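HTH-type transcriptional regulator AscG (Escherichia coli, PDB 3BRQ) represses transcription of the cryptic asc operon as a sequence-specific DNA-binding regulator of the LacI family. Local coordinates at residues A143-S154 against K175-T183; H61-I70 against I83-E92. All coordinates share one frame; numbering follows the deposited sequence.

Interaction 1: A143-S154 against K175-T183. With SO4 (sulfate ion), chain F.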
# COMPACT_ATOMS: atom_id res chain seq x y z
N ALA B 143 6.63 -1.76 -26.17
CA ALA B 143 7.01 -2.76 -25.16
C ALA B 143 5.93 -2.97 -24.09
O ALA B 143 5.11 -2.10 -23.84
CB ALA B 143 8.35 -2.39 -24.52
N PHE B 144 5.90 -4.13 -23.46
CA PHE B 144 4.93 -4.42 -22.44
C PHE B 144 5.62 -5.19 -21.29
O PHE B 144 6.29 -6.21 -21.50
CB PHE B 144 3.77 -5.25 -23.00
CG PHE B 144 2.60 -5.35 -22.07
CD1 PHE B 144 1.59 -4.34 -22.04
CD2 PHE B 144 2.47 -6.47 -21.22
CE1 PHE B 144 0.48 -4.46 -21.15
CE2 PHE B 144 1.36 -6.61 -20.36
CZ PHE B 144 0.35 -5.61 -20.34
N LEU B 145 5.48 -4.63 -20.08
CA LEU B 145 5.86 -5.30 -18.85
C LEU B 145 4.68 -5.94 -18.12
O LEU B 145 3.79 -5.25 -17.61
CB LEU B 145 6.53 -4.30 -17.91
CG LEU B 145 8.05 -4.09 -17.88
CD1 LEU B 145 8.58 -3.97 -19.24
CD2 LEU B 145 8.38 -2.83 -17.06
N THR B 146 4.69 -7.26 -18.03
CA THR B 146 3.61 -7.98 -17.33
C THR B 146 3.75 -8.01 -15.84
O THR B 146 4.82 -7.73 -15.27
CB THR B 146 3.46 -9.47 -17.86
OG1 THR B 146 4.39 -10.32 -17.17
CG2 THR B 146 3.83 -9.51 -19.32
N GLY B 147 2.64 -8.27 -15.17
CA GLY B 147 2.68 -8.60 -13.74
C GLY B 147 2.86 -10.09 -13.58
O GLY B 147 3.11 -10.80 -14.59
N SER B 148 2.64 -10.60 -12.35
CA SER B 148 2.81 -12.02 -12.11
C SER B 148 1.86 -12.90 -12.97
O SER B 148 0.73 -12.52 -13.29
CB SER B 148 2.63 -12.35 -10.65
OG SER B 148 1.34 -11.99 -10.22
N MSE B 149 2.28 -14.10 -13.34
CA MSE B 149 1.39 -14.78 -14.32
C MSE B 149 0.19 -15.55 -13.68
O MSE B 149 -0.68 -16.12 -14.39
CB MSE B 149 2.18 -15.56 -15.35
CG MSE B 149 2.92 -14.61 -16.41
SE MSE B 149 1.90 -13.00 -17.05
CE MSE B 149 0.62 -14.02 -18.11
N ASP B 150 0.13 -15.51 -12.35
CA ASP B 150 -0.95 -16.11 -11.57
C ASP B 150 -2.09 -15.12 -11.33
O ASP B 150 -3.10 -15.46 -10.70
CB ASP B 150 -0.44 -16.71 -10.22
CG ASP B 150 0.22 -15.67 -9.28
OD1 ASP B 150 0.46 -14.53 -9.69
OD2 ASP B 150 0.54 -16.02 -8.10
N SER B 151 -1.95 -13.89 -11.84
CA SER B 151 -2.91 -12.81 -11.47
C SER B 151 -3.85 -12.58 -12.64
O SER B 151 -3.38 -12.24 -13.69
CB SER B 151 -2.15 -11.51 -11.21
OG SER B 151 -2.94 -10.34 -11.45
N PRO B 152 -5.17 -12.73 -12.44
CA PRO B 152 -6.17 -12.37 -13.41
C PRO B 152 -5.99 -10.99 -14.00
O PRO B 152 -6.20 -10.82 -15.21
CB PRO B 152 -7.47 -12.45 -12.60
CG PRO B 152 -7.23 -13.49 -11.65
CD PRO B 152 -5.80 -13.39 -11.28
N THR B 153 -5.61 -10.01 -13.16
CA THR B 153 -5.46 -8.66 -13.60
C THR B 153 -4.28 -8.56 -14.54
O THR B 153 -4.33 -7.85 -15.54
CB THR B 153 -5.24 -7.71 -12.36
OG1 THR B 153 -6.39 -7.74 -11.53
CG2 THR B 153 -4.98 -6.26 -12.78
N SER B 154 -3.20 -9.25 -14.20
CA SER B 154 -2.01 -9.26 -15.04
C SER B 154 -2.34 -9.91 -16.38
O SER B 154 -1.96 -9.40 -17.46
CB SER B 154 -0.95 -10.12 -14.40
OG SER B 154 0.13 -10.17 -15.28
N LYS B 175 9.53 -10.51 -28.07
CA LYS B 175 10.75 -9.87 -27.58
C LYS B 175 10.47 -8.52 -26.97
O LYS B 175 11.29 -8.00 -26.21
CB LYS B 175 11.86 -9.80 -28.65
CG LYS B 175 12.47 -11.20 -28.92
CD LYS B 175 13.56 -11.19 -30.04
CE LYS B 175 14.52 -10.04 -29.80
NZ LYS B 175 15.92 -10.16 -30.36
N LEU B 176 9.32 -7.95 -27.32
CA LEU B 176 8.88 -6.71 -26.70
C LEU B 176 8.11 -6.91 -25.39
O LEU B 176 7.66 -5.96 -24.83
CB LEU B 176 8.06 -5.85 -27.67
CG LEU B 176 8.89 -5.21 -28.81
CD1 LEU B 176 7.97 -4.64 -29.90
CD2 LEU B 176 9.82 -4.11 -28.22
N ILE B 177 7.87 -8.15 -24.98
CA ILE B 177 7.15 -8.41 -23.73
C ILE B 177 8.15 -8.93 -22.71
O ILE B 177 8.87 -9.92 -22.96
CB ILE B 177 6.02 -9.49 -23.91
CG1 ILE B 177 4.92 -8.97 -24.88
CG2 ILE B 177 5.41 -9.83 -22.54
CD1 ILE B 177 4.08 -10.08 -25.53
N ALA B 178 8.19 -8.29 -21.56
CA ALA B 178 9.11 -8.67 -20.49
C ALA B 178 8.23 -9.09 -19.30
O ALA B 178 7.33 -8.33 -18.90
CB ALA B 178 9.96 -7.45 -20.10
N ASN B 179 8.44 -10.29 -18.76
CA ASN B 179 7.63 -10.78 -17.63
C ASN B 179 8.16 -10.14 -16.33
O ASN B 179 9.37 -10.11 -16.10
CB ASN B 179 7.68 -12.29 -17.52
CG ASN B 179 7.10 -13.00 -18.75
OD1 ASN B 179 7.61 -14.04 -19.15
ND2 ASN B 179 6.02 -12.45 -19.33
N GLY B 180 7.27 -9.56 -15.55
CA GLY B 180 7.64 -8.78 -14.36
C GLY B 180 6.88 -9.35 -13.17
O GLY B 180 6.15 -10.36 -13.30
N LYS B 181 7.04 -8.72 -12.01
CA LYS B 181 6.54 -9.30 -10.76
C LYS B 181 5.89 -8.24 -9.89
O LYS B 181 5.69 -8.50 -8.71
CB LYS B 181 7.64 -9.94 -9.90
CG LYS B 181 8.82 -10.54 -10.61
CD LYS B 181 9.42 -11.73 -9.87
CE LYS B 181 9.01 -13.07 -10.59
NZ LYS B 181 9.91 -14.22 -10.21
N TRP B 182 5.56 -7.08 -10.50
CA TRP B 182 4.82 -5.99 -9.88
C TRP B 182 5.73 -5.11 -9.00
O TRP B 182 5.30 -4.07 -8.55
CB TRP B 182 3.62 -6.43 -9.01
CG TRP B 182 2.55 -7.34 -9.59
CD1 TRP B 182 2.30 -8.63 -9.22
CD2 TRP B 182 1.56 -7.01 -10.57
NE1 TRP B 182 1.23 -9.13 -9.90
CE2 TRP B 182 0.74 -8.15 -10.73
CE3 TRP B 182 1.29 -5.88 -11.33
CZ2 TRP B 182 -0.33 -8.19 -11.62
CZ3 TRP B 182 0.22 -5.90 -12.19
CH2 TRP B 182 -0.57 -7.05 -12.35
N THR B 183 6.96 -5.53 -8.76
CA THR B 183 7.92 -4.74 -7.95
C THR B 183 8.67 -3.71 -8.83
O THR B 183 8.86 -3.95 -10.04
CB THR B 183 8.98 -5.67 -7.34
OG1 THR B 183 9.74 -6.26 -8.41
CG2 THR B 183 8.30 -6.81 -6.47
S SO4 F . -5.23 -9.75 -8.82
O1 SO4 F . -5.91 -9.79 -10.08
O2 SO4 F . -5.57 -10.98 -8.06
O3 SO4 F . -3.83 -9.48 -9.00
O4 SO4 F . -5.69 -8.54 -8.15
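The parallel pairing of strands 142-145 and 177-178 in a beta-alpha-beta unit brings Phe144 beside Ile177 and Leu145 beside Ala178. Phe144 N donates to Leu176 O, Ala178 N to Phe144 O (2.8 Å) and Thr146 N to Ala178 O, the regular exchange of a parallel pair. Thr146 then takes over with its side chain. Its OG1 donates to Gly147 O (2.9 Å) and receives weak bonds from Gly180 N and Asn179 ND2, while its CG2 meets Ile177 CG2 at 3.6 Å.

Further along, Trp182 reaches back across the loop. Gly147 CA lies 3.5 Å above the centre of its six-membered ring, a CH-pi contact in which a side chain on Gly147 would strike the indole. Ser148 OG, set between its backbone N and carbonyl carbon (chi1 60°), accepts from Trp182 NE1 (2.9 Å), lies 25° out of the indole plane and itself donates to Asp150 OD1. Ser151 OG accepts from Ser154 N, capping helix 152-167, and gives its proton to sulfate O3.

Tyr31 stacks on Trp182. Helix 184-197 packs against Leu145 and Ala178, helix 152-167 against Phe144 and Ile177, and strand 203-206 pairs with strand 142-145 along its other edge.

Interaction 2: H61-I70 against I83-E92. With SO4 (sulfate ion), chain F.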
# COMPACT_ATOMS: atom_id res chain seq x y z
N HIS B 61 -3.16 -17.97 0.05
CA HIS B 61 -2.47 -17.89 -1.20
C HIS B 61 -2.71 -19.07 -2.17
O HIS B 61 -1.74 -19.49 -2.82
CB HIS B 61 -0.93 -17.79 -0.95
CG HIS B 61 -0.21 -16.99 -2.00
ND1 HIS B 61 0.04 -17.49 -3.27
CD2 HIS B 61 0.29 -15.74 -2.00
CE1 HIS B 61 0.65 -16.58 -4.00
NE2 HIS B 61 0.82 -15.50 -3.25
N SER B 62 -3.95 -19.55 -2.25
CA SER B 62 -4.33 -20.64 -3.18
C SER B 62 -5.85 -20.67 -3.33
O SER B 62 -6.54 -20.11 -2.51
CB SER B 62 -3.82 -21.96 -2.62
OG SER B 62 -4.52 -22.27 -1.42
N ALA B 63 -6.39 -21.37 -4.34
CA ALA B 63 -7.86 -21.50 -4.47
C ALA B 63 -8.47 -22.16 -3.23
O ALA B 63 -9.51 -21.69 -2.69
CB ALA B 63 -8.23 -22.34 -5.74
N GLU B 64 -7.88 -23.29 -2.82
CA GLU B 64 -8.35 -24.03 -1.67
C GLU B 64 -8.43 -23.19 -0.39
O GLU B 64 -9.41 -23.29 0.36
CB GLU B 64 -7.49 -25.29 -1.43
CG GLU B 64 -7.88 -26.10 -0.13
CD GLU B 64 -9.27 -26.72 -0.17
OE1 GLU B 64 -9.75 -27.07 -1.29
OE2 GLU B 64 -9.85 -26.95 0.93
N GLU B 65 -7.44 -22.36 -0.14
CA GLU B 65 -7.48 -21.54 1.07
C GLU B 65 -8.48 -20.35 0.96
O GLU B 65 -9.05 -19.92 1.96
CB GLU B 65 -6.08 -21.02 1.37
CG GLU B 65 -5.15 -22.02 2.10
CD GLU B 65 -3.66 -21.73 1.93
OE1 GLU B 65 -3.19 -21.17 0.91
OE2 GLU B 65 -2.93 -22.11 2.84
N GLU B 66 -8.69 -19.83 -0.26
CA GLU B 66 -9.71 -18.81 -0.47
C GLU B 66 -11.07 -19.37 -0.14
O GLU B 66 -11.82 -18.73 0.58
CB GLU B 66 -9.66 -18.24 -1.89
CG GLU B 66 -8.40 -17.41 -2.20
CD GLU B 66 -8.23 -17.13 -3.70
OE1 GLU B 66 -8.90 -17.82 -4.53
OE2 GLU B 66 -7.41 -16.25 -4.06
N ARG B 67 -11.37 -20.58 -0.63
CA ARG B 67 -12.58 -21.28 -0.27
C ARG B 67 -12.74 -21.55 1.26
O ARG B 67 -13.81 -21.29 1.84
CB ARG B 67 -12.61 -22.57 -1.06
CG ARG B 67 -13.76 -23.47 -0.83
CD ARG B 67 -13.37 -24.88 -1.32
NE ARG B 67 -13.59 -24.96 -2.75
CZ ARG B 67 -12.67 -25.08 -3.70
NH1 ARG B 67 -11.37 -25.18 -3.44
NH2 ARG B 67 -13.09 -25.13 -4.97
N GLN B 68 -11.67 -22.01 1.91
CA GLN B 68 -11.73 -22.27 3.34
C GLN B 68 -11.97 -20.98 4.13
O GLN B 68 -12.60 -21.02 5.18
CB GLN B 68 -10.43 -22.91 3.86
CG GLN B 68 -10.28 -24.36 3.41
CD GLN B 68 -8.88 -24.90 3.72
OE1 GLN B 68 -8.07 -24.22 4.39
NE2 GLN B 68 -8.59 -26.13 3.24
N ALA B 69 -11.44 -19.87 3.65
CA ALA B 69 -11.59 -18.56 4.37
C ALA B 69 -13.06 -18.07 4.28
O ALA B 69 -13.60 -17.49 5.23
CB ALA B 69 -10.67 -17.52 3.73
N ILE B 70 -13.72 -18.38 3.15
CA ILE B 70 -15.13 -18.07 2.99
C ILE B 70 -15.94 -18.85 4.03
O ILE B 70 -16.66 -18.26 4.81
CB ILE B 70 -15.64 -18.33 1.51
CG1 ILE B 70 -15.06 -17.27 0.54
CG2 ILE B 70 -17.23 -18.38 1.45
CD1 ILE B 70 -15.04 -17.69 -0.95
N ILE B 83 -15.97 -11.69 -1.62
CA ILE B 83 -14.71 -12.41 -1.90
C ILE B 83 -13.90 -11.63 -2.97
O ILE B 83 -14.43 -11.28 -4.00
CB ILE B 83 -14.96 -13.91 -2.24
CG1 ILE B 83 -13.71 -14.61 -2.81
CG2 ILE B 83 -16.04 -14.09 -3.27
CD1 ILE B 83 -12.67 -14.94 -1.71
N TYR B 84 -12.64 -11.30 -2.67
CA TYR B 84 -11.74 -10.84 -3.73
C TYR B 84 -10.62 -11.90 -4.00
O TYR B 84 -9.60 -11.90 -3.36
CB TYR B 84 -11.23 -9.45 -3.36
CG TYR B 84 -10.16 -8.85 -4.25
CD1 TYR B 84 -9.87 -9.38 -5.52
CD2 TYR B 84 -9.43 -7.74 -3.80
CE1 TYR B 84 -8.85 -8.85 -6.30
CE2 TYR B 84 -8.45 -7.18 -4.58
CZ TYR B 84 -8.19 -7.73 -5.84
OH TYR B 84 -7.19 -7.15 -6.59
N PRO B 85 -10.87 -12.85 -4.94
CA PRO B 85 -9.99 -13.98 -5.09
C PRO B 85 -8.98 -13.81 -6.24
O PRO B 85 -9.33 -13.29 -7.34
CB PRO B 85 -10.99 -15.11 -5.44
CG PRO B 85 -12.01 -14.45 -6.22
CD PRO B 85 -12.03 -12.98 -5.82
N ARG B 86 -7.74 -14.27 -6.02
CA ARG B 86 -6.80 -14.38 -7.12
C ARG B 86 -7.01 -15.75 -7.74
O ARG B 86 -7.09 -15.83 -8.98
CB ARG B 86 -5.32 -14.26 -6.67
CG ARG B 86 -4.35 -14.48 -7.86
CD ARG B 86 -2.97 -13.96 -7.67
NE ARG B 86 -2.89 -12.48 -7.66
CZ ARG B 86 -1.75 -11.86 -7.44
NH1 ARG B 86 -0.68 -12.64 -7.28
NH2 ARG B 86 -1.65 -10.51 -7.41
N PHE B 87 -7.11 -16.81 -6.92
CA PHE B 87 -6.96 -18.19 -7.45
C PHE B 87 -8.25 -18.94 -7.85
O PHE B 87 -8.21 -19.76 -8.79
CB PHE B 87 -6.09 -19.04 -6.51
CG PHE B 87 -4.70 -18.49 -6.32
CD1 PHE B 87 -3.68 -18.76 -7.27
CD2 PHE B 87 -4.42 -17.64 -5.25
CE1 PHE B 87 -2.41 -18.23 -7.12
CE2 PHE B 87 -3.14 -17.09 -5.09
CZ PHE B 87 -2.14 -17.36 -5.99
N LEU B 88 -9.36 -18.74 -7.14
CA LEU B 88 -10.58 -19.49 -7.46
C LEU B 88 -11.01 -19.25 -8.90
O LEU B 88 -10.95 -18.13 -9.35
CB LEU B 88 -11.72 -19.16 -6.52
CG LEU B 88 -11.65 -19.72 -5.09
CD1 LEU B 88 -12.50 -18.86 -4.13
CD2 LEU B 88 -12.12 -21.17 -5.05
N SER B 89 -11.40 -20.30 -9.62
CA SER B 89 -11.91 -20.12 -10.98
C SER B 89 -13.30 -19.53 -10.87
O SER B 89 -13.98 -19.67 -9.86
CB SER B 89 -12.00 -21.45 -11.69
OG SER B 89 -13.00 -22.22 -11.09
N VAL B 90 -13.73 -18.83 -11.91
CA VAL B 90 -15.15 -18.40 -12.04
C VAL B 90 -16.20 -19.46 -11.62
O VAL B 90 -17.10 -19.19 -10.79
CB VAL B 90 -15.37 -17.80 -13.47
CG1 VAL B 90 -16.78 -17.97 -14.00
CG2 VAL B 90 -14.96 -16.32 -13.43
N ASP B 91 -16.07 -20.66 -12.19
CA ASP B 91 -16.96 -21.74 -11.88
C ASP B 91 -16.90 -22.13 -10.43
O ASP B 91 -17.93 -22.43 -9.87
CB ASP B 91 -16.64 -22.97 -12.74
CG ASP B 91 -16.94 -22.74 -14.20
OD1 ASP B 91 -17.85 -21.94 -14.49
OD2 ASP B 91 -16.27 -23.35 -15.06
N GLU B 92 -15.71 -22.17 -9.84
CA GLU B 92 -15.63 -22.42 -8.38
C GLU B 92 -16.39 -21.37 -7.59
O GLU B 92 -17.10 -21.69 -6.65
CB GLU B 92 -14.18 -22.49 -7.92
CG GLU B 92 -13.51 -23.79 -8.32
CD GLU B 92 -12.01 -23.83 -8.01
OE1 GLU B 92 -11.25 -22.93 -8.42
OE2 GLU B 92 -11.60 -24.80 -7.34
S SO4 F . -5.23 -9.75 -8.82
O1 SO4 F . -5.91 -9.79 -10.08
O2 SO4 F . -5.57 -10.98 -8.06
O3 SO4 F . -3.83 -9.48 -9.00
O4 SO4 F . -5.69 -8.54 -8.15
O HOH W 1 -16.16 -24.40 -5.25
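Glu66 reaches from helix 63-75, the crossover between parallel strands 53-60 and 80-84 (strand 21-27 lies between them in the sheet), to the loop after strand 80-84, where its carboxylate takes up three successive backbone N-H groups. Phe87 N makes a nearly straight bond (173°) to the syn lone pair of Glu66 OE2. Arg86 N reaches the same OE2 at 2.8 Å, 34° out of the carboxylate plane, and Leu88 N binds Glu66 OE1 at 2.8 Å. With its CG anti to the carbonyl carbon (chi1 -68°) and the chain extended beyond, Glu66 spans the gap and presents both oxygens to the loop. Thr27 OG1 is a further partner of OE2. Cut back to an alanine, this position would lose both oxygens, and the N-H groups of Arg86, Phe87 and Leu88 would probably be left without their shared acceptor, the loop freer to move.

A salt bridge ties the helix to the start of helix 90-98: Arg67 NH2 meets Glu92 OE2 at 2.8 Å, close to the guanidinium plane but from above the carboxylate. Glu64 extends the network through Arg67 NH1. Glu92 OE1 accepts from Ser89 N while Ser89 OG accepts from Glu92 N, a capping box.

Apolar groups fill in between. Leu88 CD2 lies over one face of the Arg67 guanidinium and 3.6 Å from Ala63 O; Ile70 CD1 meets Ile83 CD1 at 3.7 Å. Phe87 CB sits 3.2 Å from Ala63 N, and its ring lies obliquely to that of His61.

Strand 21-27 packs against Ile70 and Ile83 through Val25, helix 90-98 sends Ile96 to Ile70 and Leu88, and strand 104-107 flanks Ile83.

Overall arrangement
Interactions 1 and 2 come from the two parts of a periplasmic-binding-protein-like core, each built on its own sheet, and their centres lie 22 Å apart. They meet where both face the cleft. Arg86 NH1 of interaction 2 forms a long, weak ion pair with Asp150 OD1 of interaction 1 at 3.3 Å, and Pro152 CG packs on Arg86 O at 3.6 Å. The sulfate, probably from the crystallisation liquor, joins them more firmly: Ser151 and Thr153 bind it from one part, Tyr84 and Arg86 from the other, with Gly33 N adding a further bond. By analogy with LacI relatives, this cleft is probably where an effector would bind.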